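Local coordinates for protein Myo-inositol 2-dehydrogenase (Thermotoga maritima, PDB 3EZY) that catalyses the NAD(+)-dependent oxidation of myo-inositol to scyllo-inosose, probably as part of a myo-inositol degradation pathway, at residues I8-I13 / Y30-V35; G14-E19 / R280-Y285; K86-V91 / A114-F119; K95-N100 / L118-N123; E190-D195 / A213-R218. All coordinates share one frame; numbering follows the deposited sequence.

Contact 1 of 5, residues I8-I13 / Y30-V35; sequences IGLGRI and YAISDV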
# COMPACT_ATOMS: atom_id res chain seq x y z
N ILE A 8 29.94 -22.97 -19.71
CA ILE A 8 29.74 -24.41 -19.67
C ILE A 8 28.38 -24.74 -19.07
O ILE A 8 28.05 -24.32 -17.95
CB ILE A 8 30.82 -25.10 -18.83
CG1 ILE A 8 32.20 -24.79 -19.40
CG2 ILE A 8 30.58 -26.62 -18.78
CD1 ILE A 8 33.32 -25.28 -18.51
N GLY A 9 27.57 -25.51 -19.81
CA GLY A 9 26.26 -25.89 -19.28
C GLY A 9 25.21 -24.93 -19.82
O GLY A 9 25.18 -23.76 -19.49
N LEU A 10 24.34 -25.43 -20.68
CA LEU A 10 23.33 -24.58 -21.27
C LEU A 10 21.95 -24.99 -20.77
O LEU A 10 21.04 -25.25 -21.55
CB LEU A 10 23.39 -24.65 -22.79
CG LEU A 10 24.68 -24.16 -23.42
CD1 LEU A 10 24.67 -24.57 -24.93
CD2 LEU A 10 24.92 -22.67 -23.25
N GLY A 11 21.84 -25.10 -19.45
CA GLY A 11 20.58 -25.34 -18.79
C GLY A 11 19.91 -23.99 -18.67
O GLY A 11 20.26 -23.01 -19.31
N ARG A 12 18.94 -23.93 -17.78
CA ARG A 12 18.14 -22.75 -17.64
C ARG A 12 19.03 -21.57 -17.30
O ARG A 12 18.88 -20.49 -17.86
CB ARG A 12 17.18 -23.00 -16.48
CG ARG A 12 16.23 -21.87 -16.27
CD ARG A 12 15.71 -22.05 -14.87
NE ARG A 12 14.39 -22.63 -14.83
CZ ARG A 12 13.82 -23.05 -13.71
NH1 ARG A 12 14.48 -23.01 -12.55
NH2 ARG A 12 12.59 -23.53 -13.75
N ILE A 13 19.94 -21.75 -16.35
CA ILE A 13 20.75 -20.59 -15.90
C ILE A 13 21.95 -20.25 -16.82
O ILE A 13 22.21 -19.06 -17.09
CB ILE A 13 21.19 -20.75 -14.43
CG1 ILE A 13 19.94 -20.71 -13.52
CG2 ILE A 13 22.17 -19.63 -14.00
CD1 ILE A 13 20.23 -21.05 -12.09
N TYR A 30 32.25 -16.15 -26.45
CA TYR A 30 33.16 -16.71 -27.45
C TYR A 30 32.95 -18.19 -27.63
O TYR A 30 33.11 -18.71 -28.74
CB TYR A 30 34.62 -16.43 -27.07
CG TYR A 30 35.63 -17.16 -27.93
CD1 TYR A 30 36.01 -16.64 -29.15
CD2 TYR A 30 36.19 -18.35 -27.53
CE1 TYR A 30 36.93 -17.29 -29.95
CE2 TYR A 30 37.10 -19.01 -28.32
CZ TYR A 30 37.47 -18.47 -29.53
OH TYR A 30 38.39 -19.12 -30.33
N ALA A 31 32.66 -18.90 -26.54
CA ALA A 31 32.52 -20.36 -26.59
C ALA A 31 31.42 -20.86 -25.69
O ALA A 31 31.17 -20.31 -24.63
CB ALA A 31 33.84 -21.05 -26.22
N ILE A 32 30.78 -21.94 -26.12
CA ILE A 32 29.81 -22.62 -25.28
C ILE A 32 30.13 -24.10 -25.24
O ILE A 32 30.80 -24.64 -26.15
CB ILE A 32 28.35 -22.40 -25.79
CG1 ILE A 32 28.21 -22.79 -27.29
CG2 ILE A 32 27.89 -20.99 -25.48
CD1 ILE A 32 26.77 -22.79 -27.78
N SER A 33 29.67 -24.77 -24.20
CA SER A 33 29.89 -26.19 -24.09
C SER A 33 28.67 -26.77 -23.40
O SER A 33 28.12 -26.14 -22.49
CB SER A 33 31.15 -26.52 -23.28
OG SER A 33 31.26 -27.92 -23.03
N ASP A 34 28.25 -27.95 -23.86
CA ASP A 34 27.16 -28.65 -23.23
C ASP A 34 27.29 -30.07 -23.74
O ASP A 34 27.76 -30.29 -24.85
CB ASP A 34 25.81 -28.03 -23.62
CG ASP A 34 24.64 -28.59 -22.81
OD1 ASP A 34 24.01 -29.59 -23.24
OD2 ASP A 34 24.28 -28.00 -21.78
N VAL A 35 26.87 -31.03 -22.93
CA VAL A 35 27.02 -32.41 -23.35
C VAL A 35 25.89 -32.90 -24.27
O VAL A 35 26.01 -33.98 -24.85
CB VAL A 35 27.22 -33.36 -22.15
CG1 VAL A 35 28.67 -33.17 -21.58
CG2 VAL A 35 26.15 -33.13 -21.09

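Contact 2 of 5, residues G14-E19 / R280-Y285; sequences GTIHAE and RYRDSY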
# COMPACT_ATOMS: atom_id res chain seq x y z
N GLY A 14 22.67 -21.27 -17.29
CA GLY A 14 23.72 -21.04 -18.28
C GLY A 14 23.18 -20.33 -19.52
O GLY A 14 23.83 -19.46 -20.09
N THR A 15 21.98 -20.70 -19.95
CA THR A 15 21.37 -20.02 -21.10
C THR A 15 21.12 -18.53 -20.85
O THR A 15 21.44 -17.69 -21.70
CB THR A 15 20.06 -20.72 -21.51
OG1 THR A 15 20.36 -22.08 -21.87
CG2 THR A 15 19.40 -19.98 -22.70
N ILE A 16 20.56 -18.18 -19.70
CA ILE A 16 20.43 -16.80 -19.28
C ILE A 16 21.74 -16.04 -19.36
O ILE A 16 21.81 -14.94 -19.92
CB ILE A 16 19.79 -16.70 -17.88
CG1 ILE A 16 18.32 -17.13 -17.98
CG2 ILE A 16 19.91 -15.25 -17.30
CD1 ILE A 16 17.62 -17.38 -16.60
N HIS A 17 22.80 -16.59 -18.77
CA HIS A 17 24.12 -15.89 -18.78
C HIS A 17 24.61 -15.67 -20.24
O HIS A 17 25.06 -14.56 -20.61
CB HIS A 17 25.17 -16.69 -17.99
CG HIS A 17 24.96 -16.67 -16.51
ND1 HIS A 17 24.82 -15.49 -15.79
CD2 HIS A 17 24.93 -17.67 -15.59
CE1 HIS A 17 24.70 -15.78 -14.51
NE2 HIS A 17 24.77 -17.10 -14.36
N ALA A 18 24.51 -16.72 -21.06
CA ALA A 18 25.00 -16.67 -22.45
C ALA A 18 24.25 -15.59 -23.25
O ALA A 18 24.86 -14.87 -24.02
CB ALA A 18 24.78 -18.03 -23.13
N GLU A 19 22.93 -15.52 -23.06
CA GLU A 19 22.10 -14.49 -23.71
C GLU A 19 22.41 -13.09 -23.18
O GLU A 19 22.48 -12.15 -23.97
CB GLU A 19 20.61 -14.85 -23.63
CG GLU A 19 20.26 -16.00 -24.64
CD GLU A 19 18.90 -16.64 -24.40
OE1 GLU A 19 18.15 -16.17 -23.52
OE2 GLU A 19 18.60 -17.65 -25.11
N ARG A 280 11.33 -13.13 -12.91
CA ARG A 280 11.82 -12.90 -11.54
C ARG A 280 13.32 -12.57 -11.47
O ARG A 280 13.74 -11.63 -10.76
CB ARG A 280 11.50 -14.11 -10.62
CG ARG A 280 12.18 -14.04 -9.23
CD ARG A 280 11.55 -12.91 -8.41
NE ARG A 280 12.16 -12.69 -7.10
CZ ARG A 280 13.32 -12.05 -6.89
NH1 ARG A 280 14.04 -11.59 -7.91
NH2 ARG A 280 13.79 -11.90 -5.64
N TYR A 281 14.13 -13.34 -12.18
CA TYR A 281 15.57 -13.37 -11.88
C TYR A 281 16.49 -12.74 -12.89
O TYR A 281 17.70 -12.57 -12.64
CB TYR A 281 16.02 -14.83 -11.67
CG TYR A 281 15.60 -15.48 -10.34
CD1 TYR A 281 14.89 -16.66 -10.34
CD2 TYR A 281 15.96 -14.92 -9.10
CE1 TYR A 281 14.54 -17.29 -9.16
CE2 TYR A 281 15.61 -15.52 -7.91
CZ TYR A 281 14.91 -16.72 -7.95
OH TYR A 281 14.54 -17.34 -6.79
N ARG A 282 15.97 -12.44 -14.07
CA ARG A 282 16.84 -12.04 -15.17
C ARG A 282 17.72 -10.82 -14.86
O ARG A 282 18.93 -10.82 -15.20
CB ARG A 282 16.00 -11.78 -16.43
CG ARG A 282 16.66 -10.88 -17.46
CD ARG A 282 17.57 -11.64 -18.39
NE ARG A 282 16.84 -12.41 -19.42
CZ ARG A 282 17.42 -13.29 -20.25
NH1 ARG A 282 18.73 -13.54 -20.18
NH2 ARG A 282 16.68 -13.95 -21.14
N ASP A 283 17.15 -9.79 -14.23
CA ASP A 283 17.94 -8.60 -13.94
C ASP A 283 19.03 -8.86 -12.91
O ASP A 283 20.12 -8.29 -13.01
CB ASP A 283 17.09 -7.42 -13.45
CG ASP A 283 17.93 -6.18 -13.21
OD1 ASP A 283 18.66 -5.76 -14.16
OD2 ASP A 283 17.88 -5.62 -12.08
N SER A 284 18.76 -9.70 -11.91
CA SER A 284 19.80 -10.03 -10.90
C SER A 284 20.94 -10.83 -11.54
O SER A 284 22.10 -10.62 -11.24
CB SER A 284 19.21 -10.82 -9.71
OG SER A 284 18.85 -12.15 -10.06
N TYR A 285 20.63 -11.73 -12.48
CA TYR A 285 21.72 -12.40 -13.19
C TYR A 285 22.53 -11.45 -14.07
O TYR A 285 23.78 -11.54 -14.15
CB TYR A 285 21.18 -13.57 -14.03
CG TYR A 285 20.77 -14.76 -13.22
CD1 TYR A 285 21.69 -15.43 -12.41
CD2 TYR A 285 19.48 -15.26 -13.31
CE1 TYR A 285 21.32 -16.55 -11.66
CE2 TYR A 285 19.09 -16.38 -12.58
CZ TYR A 285 20.03 -17.03 -11.78
OH TYR A 285 19.62 -18.11 -11.05
O HOH W 1 23.73 -13.05 -16.59

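Contact 3 of 5, residues K86-V91 / A114-F119; sequences KAKKHV and ADVILF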
# COMPACT_ATOMS: atom_id res chain seq x y z
N LYS A 86 44.07 -24.64 -13.06
CA LYS A 86 45.24 -25.24 -13.70
C LYS A 86 45.47 -24.61 -15.06
O LYS A 86 46.60 -24.50 -15.52
CB LYS A 86 45.07 -26.76 -13.80
CG LYS A 86 44.83 -27.45 -12.45
CD LYS A 86 46.08 -27.41 -11.56
CE LYS A 86 46.01 -28.36 -10.36
NZ LYS A 86 45.25 -29.62 -10.66
N ALA A 87 44.39 -24.16 -15.72
CA ALA A 87 44.55 -23.47 -16.99
C ALA A 87 44.76 -21.97 -16.84
O ALA A 87 44.84 -21.26 -17.83
CB ALA A 87 43.37 -23.74 -17.90
N LYS A 88 44.80 -21.48 -15.60
CA LYS A 88 44.94 -20.05 -15.28
C LYS A 88 43.83 -19.20 -15.90
O LYS A 88 44.08 -18.12 -16.47
CB LYS A 88 46.33 -19.51 -15.65
CG LYS A 88 46.63 -18.08 -15.15
CD LYS A 88 48.13 -17.73 -15.31
CE LYS A 88 48.47 -16.26 -15.00
NZ LYS A 88 48.13 -15.30 -16.13
N LYS A 89 42.58 -19.68 -15.75
CA LYS A 89 41.38 -18.95 -16.22
C LYS A 89 40.50 -18.48 -15.05
O LYS A 89 40.13 -19.30 -14.22
CB LYS A 89 40.49 -19.87 -17.09
CG LYS A 89 41.21 -20.43 -18.35
CD LYS A 89 41.97 -19.30 -19.09
CE LYS A 89 42.78 -19.85 -20.27
NZ LYS A 89 41.91 -20.55 -21.26
N HIS A 90 40.12 -17.21 -15.04
CA HIS A 90 39.20 -16.69 -14.02
C HIS A 90 37.86 -17.42 -14.07
O HIS A 90 37.39 -17.73 -15.16
CB HIS A 90 38.99 -15.21 -14.25
CG HIS A 90 40.23 -14.41 -14.04
ND1 HIS A 90 40.90 -14.38 -12.83
CD2 HIS A 90 40.93 -13.62 -14.88
CE1 HIS A 90 41.95 -13.59 -12.94
NE2 HIS A 90 41.99 -13.11 -14.17
N VAL A 91 37.28 -17.74 -12.92
CA VAL A 91 36.13 -18.65 -12.94
C VAL A 91 34.94 -18.17 -12.10
O VAL A 91 35.10 -17.76 -10.93
CB VAL A 91 36.54 -20.17 -12.61
CG1 VAL A 91 37.29 -20.29 -11.32
CG2 VAL A 91 35.30 -21.07 -12.57
N ALA A 114 46.61 -20.69 -8.22
CA ALA A 114 46.75 -20.19 -9.60
C ALA A 114 46.62 -18.67 -9.70
O ALA A 114 46.84 -18.09 -10.75
CB ALA A 114 45.73 -20.88 -10.56
N ASP A 115 46.23 -18.03 -8.62
CA ASP A 115 46.00 -16.60 -8.62
C ASP A 115 44.90 -16.19 -9.60
O ASP A 115 45.07 -15.19 -10.31
CB ASP A 115 47.28 -15.83 -8.96
CG ASP A 115 47.18 -14.35 -8.59
OD1 ASP A 115 46.65 -14.08 -7.48
OD2 ASP A 115 47.62 -13.48 -9.37
N VAL A 116 43.80 -16.95 -9.68
CA VAL A 116 42.66 -16.52 -10.51
C VAL A 116 41.45 -16.36 -9.60
O VAL A 116 41.39 -17.01 -8.56
CB VAL A 116 42.28 -17.56 -11.59
CG1 VAL A 116 43.44 -17.76 -12.61
CG2 VAL A 116 41.89 -18.85 -10.94
N ILE A 117 40.50 -15.52 -10.02
CA ILE A 117 39.23 -15.27 -9.32
C ILE A 117 38.37 -16.52 -9.26
O ILE A 117 38.23 -17.23 -10.26
CB ILE A 117 38.44 -14.17 -10.07
CG1 ILE A 117 39.16 -12.84 -9.95
CG2 ILE A 117 37.05 -14.00 -9.58
CD1 ILE A 117 38.56 -11.79 -10.89
N LEU A 118 37.79 -16.76 -8.09
CA LEU A 118 36.69 -17.70 -7.91
C LEU A 118 35.48 -16.90 -7.40
O LEU A 118 35.49 -16.40 -6.28
CB LEU A 118 37.04 -18.83 -6.92
CG LEU A 118 35.88 -19.79 -6.58
CD1 LEU A 118 35.21 -20.33 -7.86
CD2 LEU A 118 36.36 -20.96 -5.69
N PHE A 119 34.46 -16.76 -8.23
CA PHE A 119 33.26 -15.96 -7.92
C PHE A 119 32.10 -16.94 -7.76
O PHE A 119 31.85 -17.75 -8.64
CB PHE A 119 32.98 -15.03 -9.12
CG PHE A 119 31.92 -13.96 -8.88
CD1 PHE A 119 32.27 -12.61 -8.91
CD2 PHE A 119 30.59 -14.30 -8.65
CE1 PHE A 119 31.32 -11.60 -8.72
CE2 PHE A 119 29.63 -13.30 -8.44
CZ PHE A 119 30.01 -11.95 -8.47

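Contact 4 of 5, residues K95-N100 / L118-N123; sequences KPLSLN and LFTGFN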
# COMPACT_ATOMS: atom_id res chain seq x y z
N LYS A 95 25.73 -21.41 -8.13
CA LYS A 95 25.31 -22.04 -6.91
C LYS A 95 24.88 -23.47 -7.19
O LYS A 95 24.25 -23.73 -8.23
CB LYS A 95 24.10 -21.26 -6.32
CG LYS A 95 23.19 -22.09 -5.36
CD LYS A 95 22.12 -22.94 -6.07
CE LYS A 95 21.09 -23.46 -5.09
NZ LYS A 95 20.40 -24.70 -5.57
N PRO A 96 25.20 -24.42 -6.28
CA PRO A 96 26.14 -24.27 -5.19
C PRO A 96 27.51 -24.70 -5.71
O PRO A 96 27.58 -25.50 -6.65
CB PRO A 96 25.66 -25.30 -4.18
CG PRO A 96 25.24 -26.41 -5.05
CD PRO A 96 24.52 -25.72 -6.22
N LEU A 97 28.57 -24.18 -5.11
CA LEU A 97 29.93 -24.57 -5.47
C LEU A 97 30.05 -26.08 -5.50
O LEU A 97 30.42 -26.66 -6.52
CB LEU A 97 30.90 -24.03 -4.42
CG LEU A 97 31.28 -22.57 -4.54
CD1 LEU A 97 32.44 -22.31 -3.56
CD2 LEU A 97 31.69 -22.26 -5.98
N SER A 98 29.75 -26.71 -4.38
CA SER A 98 29.67 -28.16 -4.29
C SER A 98 28.87 -28.48 -3.03
O SER A 98 28.72 -27.61 -2.15
CB SER A 98 31.07 -28.80 -4.20
OG SER A 98 30.92 -30.21 -4.11
N LEU A 99 28.35 -29.69 -2.93
CA LEU A 99 27.72 -30.11 -1.70
C LEU A 99 28.73 -30.78 -0.79
O LEU A 99 28.38 -31.19 0.29
CB LEU A 99 26.56 -31.08 -1.94
CG LEU A 99 25.55 -30.52 -2.95
CD1 LEU A 99 24.48 -31.54 -3.41
CD2 LEU A 99 24.95 -29.23 -2.48
N ASN A 100 29.98 -30.88 -1.24
CA ASN A 100 31.02 -31.59 -0.49
C ASN A 100 32.06 -30.61 0.05
O ASN A 100 32.80 -29.99 -0.70
CB ASN A 100 31.68 -32.62 -1.39
CG ASN A 100 32.72 -33.43 -0.67
OD1 ASN A 100 33.83 -32.95 -0.42
ND2 ASN A 100 32.36 -34.66 -0.30
N LEU A 118 37.79 -16.76 -8.09
CA LEU A 118 36.69 -17.70 -7.91
C LEU A 118 35.48 -16.90 -7.40
O LEU A 118 35.49 -16.40 -6.28
CB LEU A 118 37.04 -18.83 -6.92
CG LEU A 118 35.88 -19.79 -6.58
CD1 LEU A 118 35.21 -20.33 -7.86
CD2 LEU A 118 36.36 -20.96 -5.69
N PHE A 119 34.46 -16.76 -8.23
CA PHE A 119 33.26 -15.96 -7.92
C PHE A 119 32.10 -16.94 -7.76
O PHE A 119 31.85 -17.75 -8.64
CB PHE A 119 32.98 -15.03 -9.12
CG PHE A 119 31.92 -13.96 -8.88
CD1 PHE A 119 32.27 -12.61 -8.91
CD2 PHE A 119 30.59 -14.30 -8.65
CE1 PHE A 119 31.32 -11.60 -8.72
CE2 PHE A 119 29.63 -13.30 -8.44
CZ PHE A 119 30.01 -11.95 -8.47
N THR A 120 31.40 -16.88 -6.63
CA THR A 120 30.31 -17.78 -6.35
C THR A 120 29.02 -17.13 -6.79
O THR A 120 28.78 -15.96 -6.49
CB THR A 120 30.20 -18.07 -4.84
OG1 THR A 120 31.36 -18.77 -4.42
CG2 THR A 120 28.96 -18.97 -4.54
N GLY A 121 28.18 -17.88 -7.50
CA GLY A 121 26.99 -17.32 -8.13
C GLY A 121 25.80 -17.14 -7.18
O GLY A 121 24.74 -17.75 -7.41
N PHE A 122 25.96 -16.33 -6.12
CA PHE A 122 24.78 -15.94 -5.30
C PHE A 122 24.10 -14.72 -5.92
O PHE A 122 24.39 -13.59 -5.57
CB PHE A 122 25.19 -15.72 -3.85
CG PHE A 122 25.47 -17.00 -3.12
CD1 PHE A 122 24.59 -18.09 -3.22
CD2 PHE A 122 26.59 -17.13 -2.32
CE1 PHE A 122 24.84 -19.26 -2.54
CE2 PHE A 122 26.83 -18.28 -1.59
CZ PHE A 122 25.98 -19.37 -1.73
N ASN A 123 23.27 -14.97 -6.93
CA ASN A 123 22.69 -13.88 -7.71
C ASN A 123 21.77 -12.94 -6.93
O ASN A 123 21.61 -11.79 -7.29
CB ASN A 123 21.92 -14.42 -8.94
CG ASN A 123 20.75 -15.31 -8.53
OD1 ASN A 123 20.95 -16.38 -7.96
ND2 ASN A 123 19.52 -14.87 -8.82

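Contact 5 of 5, residues E190-D195 / A213-R218; sequences EEVFAD and AVVVLR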
# COMPACT_ATOMS: atom_id res chain seq x y z
N GLU A 190 26.73 -17.82 14.44
CA GLU A 190 27.49 -18.70 15.30
C GLU A 190 26.75 -19.98 15.61
O GLU A 190 27.38 -21.00 15.86
CB GLU A 190 27.78 -17.98 16.61
CG GLU A 190 28.14 -16.53 16.37
CD GLU A 190 29.62 -16.25 16.51
OE1 GLU A 190 30.41 -16.56 15.58
OE2 GLU A 190 29.98 -15.70 17.56
N GLU A 191 25.42 -19.91 15.58
CA GLU A 191 24.58 -21.02 15.95
C GLU A 191 23.26 -21.06 15.14
O GLU A 191 22.71 -20.03 14.78
CB GLU A 191 24.26 -20.85 17.44
CG GLU A 191 23.77 -22.05 18.15
CD GLU A 191 24.05 -21.93 19.65
OE1 GLU A 191 24.15 -22.98 20.31
OE2 GLU A 191 24.19 -20.79 20.14
N VAL A 192 22.75 -22.26 14.88
CA VAL A 192 21.57 -22.41 14.08
C VAL A 192 20.63 -23.44 14.70
O VAL A 192 21.08 -24.44 15.27
CB VAL A 192 21.99 -22.89 12.67
CG1 VAL A 192 20.86 -23.42 11.89
CG2 VAL A 192 22.70 -21.77 11.90
N PHE A 193 19.33 -23.22 14.60
CA PHE A 193 18.33 -24.24 14.90
C PHE A 193 17.36 -24.37 13.73
O PHE A 193 16.88 -23.35 13.22
CB PHE A 193 17.51 -23.87 16.13
CG PHE A 193 16.34 -24.79 16.34
CD1 PHE A 193 16.50 -25.97 17.01
CD2 PHE A 193 15.09 -24.48 15.81
CE1 PHE A 193 15.46 -26.82 17.20
CE2 PHE A 193 14.01 -25.33 15.99
CZ PHE A 193 14.19 -26.52 16.67
N ALA A 194 17.03 -25.58 13.33
CA ALA A 194 16.19 -25.75 12.18
C ALA A 194 15.11 -26.77 12.45
O ALA A 194 15.35 -27.75 13.16
CB ALA A 194 17.05 -26.18 10.93
N ASP A 195 13.90 -26.55 11.92
CA ASP A 195 12.92 -27.63 11.84
C ASP A 195 12.29 -27.63 10.45
O ASP A 195 12.42 -26.66 9.71
CB ASP A 195 11.85 -27.54 12.96
CG ASP A 195 11.19 -28.91 13.26
OD1 ASP A 195 11.34 -29.92 12.50
OD2 ASP A 195 10.45 -28.97 14.24
N ALA A 213 10.26 -25.28 5.91
CA ALA A 213 11.22 -25.27 7.01
C ALA A 213 11.36 -23.88 7.60
O ALA A 213 11.04 -22.86 6.96
CB ALA A 213 12.55 -25.76 6.54
N VAL A 214 11.84 -23.86 8.84
CA VAL A 214 12.14 -22.65 9.58
C VAL A 214 13.56 -22.83 10.13
O VAL A 214 13.92 -23.94 10.56
CB VAL A 214 11.13 -22.46 10.74
CG1 VAL A 214 11.64 -21.38 11.71
CG2 VAL A 214 9.76 -22.11 10.23
N VAL A 215 14.38 -21.76 10.10
CA VAL A 215 15.74 -21.81 10.61
C VAL A 215 16.02 -20.56 11.45
O VAL A 215 15.81 -19.43 10.99
CB VAL A 215 16.78 -21.87 9.47
CG1 VAL A 215 18.19 -21.73 10.04
CG2 VAL A 215 16.67 -23.15 8.67
N VAL A 216 16.44 -20.74 12.68
CA VAL A 216 16.79 -19.63 13.55
C VAL A 216 18.29 -19.47 13.54
O VAL A 216 19.03 -20.46 13.63
CB VAL A 216 16.38 -19.91 15.02
CG1 VAL A 216 16.83 -18.73 15.93
CG2 VAL A 216 14.90 -20.15 15.11
N LEU A 217 18.75 -18.22 13.45
CA LEU A 217 20.16 -17.88 13.40
C LEU A 217 20.48 -17.02 14.62
O LEU A 217 19.74 -16.10 14.93
CB LEU A 217 20.48 -17.05 12.16
CG LEU A 217 19.92 -17.54 10.83
CD1 LEU A 217 20.22 -16.48 9.73
CD2 LEU A 217 20.54 -18.89 10.46
N ARG A 218 21.58 -17.33 15.31
CA ARG A 218 22.15 -16.43 16.28
C ARG A 218 23.48 -15.89 15.73
O ARG A 218 24.46 -16.66 15.46
CB ARG A 218 22.37 -17.13 17.63
CG ARG A 218 23.31 -16.35 18.53
CD ARG A 218 23.45 -16.99 19.90
NE ARG A 218 22.24 -16.84 20.70
CZ ARG A 218 21.98 -15.78 21.46
NH1 ARG A 218 22.85 -14.77 21.54
NH2 ARG A 218 20.85 -15.73 22.14

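Contact 1 of 5, residues I8-I13 / Y30-V35
The glycine-rich turn of a Rossmann beta-alpha-beta unit brings Gly9 and Leu10, just past strand 3-8, against Ser33 and Asp34 at the end of strand 27-33. Ile8 pairs with Ser33 as parallel strand neighbours, and Gly9 N donates to Ser33 O at 2.8 Å. One residue on, a side chain takes over as acceptor: Leu10 N reaches Asp34 OD2 at 2.8 Å (N-H...O 165°), approaching on the anti side of the carboxylate and 19° out of its plane. Leu10 CB lies 3.6 Å from the same OD2, while CD1 leans on Asp34 CB at 3.9 Å and on Ile32 CD1 at 4.0 Å, the leucine crossing the isoleucine at about a right angle. Arg36 pairs with Asp34 OD1, the other oxygen. Gly9, with phi 97°, has a backbone that would jam a CB against the preceding carbonyl. Gripped at both oxygens, the carboxylate is probably held in one orientation, at the strand end where NAD-dependent Rossmann enzymes commonly carry an acid for the adenosine ribose.

Contact 2 of 5, residues G14-E19 / R280-Y285
Ile16 stands between two side chains of the facing helix: its CG2 lies 3.9 Å from Tyr285 CB and 3.6 Å from Arg282 NH1, and its CG1 sits over one face of the guanidinium. The isoleucine crosses the tyrosine at about a right angle. His17 does likewise, its CE1 coming to 3.7 Å from Tyr285 CD1 with the two ring planes 81° apart in an oblique pairing. A water lies 2.8 Å from His17 ND1 and donates a weak bond to Tyr285 O, while NE2 is bonded to Glu94, so both ring nitrogens have partners. Arg282, bent at chi2 and chi3, turns its edge to Glu19, where NH2 forms a long salt bridge with OE1 at 3.6 Å; its NH1 is hydrogen-bonded to Asn20. An alanine in place of Tyr285 would keep the CB contact, but the loss of the ring would probably open a gap beside Ile16 CG2 and take away the packing against His17 CE1. The axes of segments 14-19 and 280-285 pass 10.3 Å apart and cross at -54°: oblique helix-helix packing, here of the first Rossmann helix, 12-20, on helix 277-298.

Contact 3 of 5, residues K86-V91 / A114-F119
The His90 ring presents its ND1 edge to the backbone of Ile117, whose N donates to it at 3.1 Å and lies only 2° out of the ring plane (N-H...N 168°). Val116 CA approaches the same ring obliquely, 3.6 Å from ND1. Accepting this bond implies that ND1 probably carries no proton of its own. A leucine in place of His90 would probably leave the Ile117 N-H without its acceptor at the very start of the strand pairing. From there the main chains take over in parallel register: Val91 N donates to Ile117 O at 2.9 Å, and Val91 O receives Phe119 N at 2.9 Å. Val91 CG1, in the crowded position between backbone N and carbonyl carbon (chi1 54°), comes within 3.4 Å of Ile117 O and lies alongside Leu118 CD1 at 4.0 Å. Val116 CG1 packs 3.6 Å from Lys88 C. Both chains arrive from helices that end in Schellman motifs, at Lys88 and at Asp115. Val91 and Leu118 point toward helices 77-86 and 101-114, whereas His90 and Ile117 lie against helix 277-298, so edge strand 118-121 and its neighbour 90-94 are packed between helices on both faces of the sheet.

Contact 4 of 5, residues K95-N100 / L118-N123
Lys95 and Gly121 bring their backbones to a CA-CA distance of 5.2 Å without a hydrogen bond across the contact, where the chain makes two successive inverse gamma turns, centred on Gly121 and Phe122. The closeness leaves little room at Gly121: a CB there would fall 3.5 Å from Lys95 N. Lys95 CB rests 3.7 Å from Gly121 O, and CG lies 4.3 Å from Phe122 CE1. With CG anti to the backbone N (chi1 157°) and a bend at chi2, the lysine then leads its NZ away to a salt bridge with Asp172. Lys95 and Pro96, joined by a cis peptide bond, match the end of the Glu-Lys-Pro motif of the Gfo/Idh/MocA family; in relatives this lysine lies in the active site, and the approach to Asp172, with His176 beside the lysine chain, is consistent with the same place here. Farther along the loop, Leu97 crosses Thr120 at about a right angle, setting CD1 3.8 Å from OG1, while its CD2 meets Leu118 CD1 at 4.4 Å. The hydroxyl is bonded to Ser305 O, so leucine carbons pack round a polar atom that already has a partner. The threonine's other branch, CG2, lies 3.6 Å above one face of the Phe122 ring, offset toward its rim.

Contact 5 of 5, residues E190-D195 / A213-R218
Arg218 O is gripped by two successive amides, Glu190 N at 2.7 Å and nearly straight (176°), and Glu191 N at 3.4 Å, a weak bond. Two residues facing one make a classic beta bulge in the antiparallel pairing of strands 189-197 and 212-219. Past it the register is regular: Phe193 and Val216 form a hydrogen-bonded pair, with Val216 N 2.7 Å from Phe193 O, and Asp195 and Val214 form the next. The non-hydrogen-bonded pairs Val192-Leu217 and Ala194-Val215 alternate with these and put apolar groups together. Val192 CG2 meets Leu217 CD2 at 3.9 Å, and its CG1 makes a diagonal contact with Val215 CG1 at 3.7 Å, the split following from a chi1 of 165°, which sets CG1 anti to the backbone N. Ala194 CB rests 3.8 Å from Val215 CG2. On the other face Glu191 and Arg218 lie side by side, yet their charged ends stay beyond a salt bridge, OE2 to NE 4.4 Å; the guanidinium instead bridges to Asp195 of the second subunit. Reciprocally, Asp195 pairs with Arg218 of the second subunit, and Phe193 stacks on Phe193 of that chain. The face of Phe193, Val216 and Arg218 is thus a subunit interface, while Val192, Ala194, Val215 and Leu217 are backed by helices 306-325, 169-172 and 174-185; within the sheet, strands 224-230 and 329-330 flank the pair.

In the fold
Contacts 1, 3 and 4 belong to the parallel Rossmann sheet. Contact 1 lies in its first beta-alpha-beta unit; contacts 3 and 4, centres 14 Å apart, share Leu118 and Phe119 of edge strand 118-121, contact 3 adding the residues before them and contact 4 those after. Contact 2 shares helix 12-20 with contact 1 and ties it to helix 277-298; it also touches contact 4 through a probable hydrogen bond of Ser284 OG with Asn123 ND2. Along the chain, contact 1 closes before contacts 3 and 4, and contact 5 follows; these three fall between the segments of contact 2, which alternate with those of contact 1. Contacts 1 and 2 lie across the chain's centre from contact 5, in the C-terminal domain's mixed sheet.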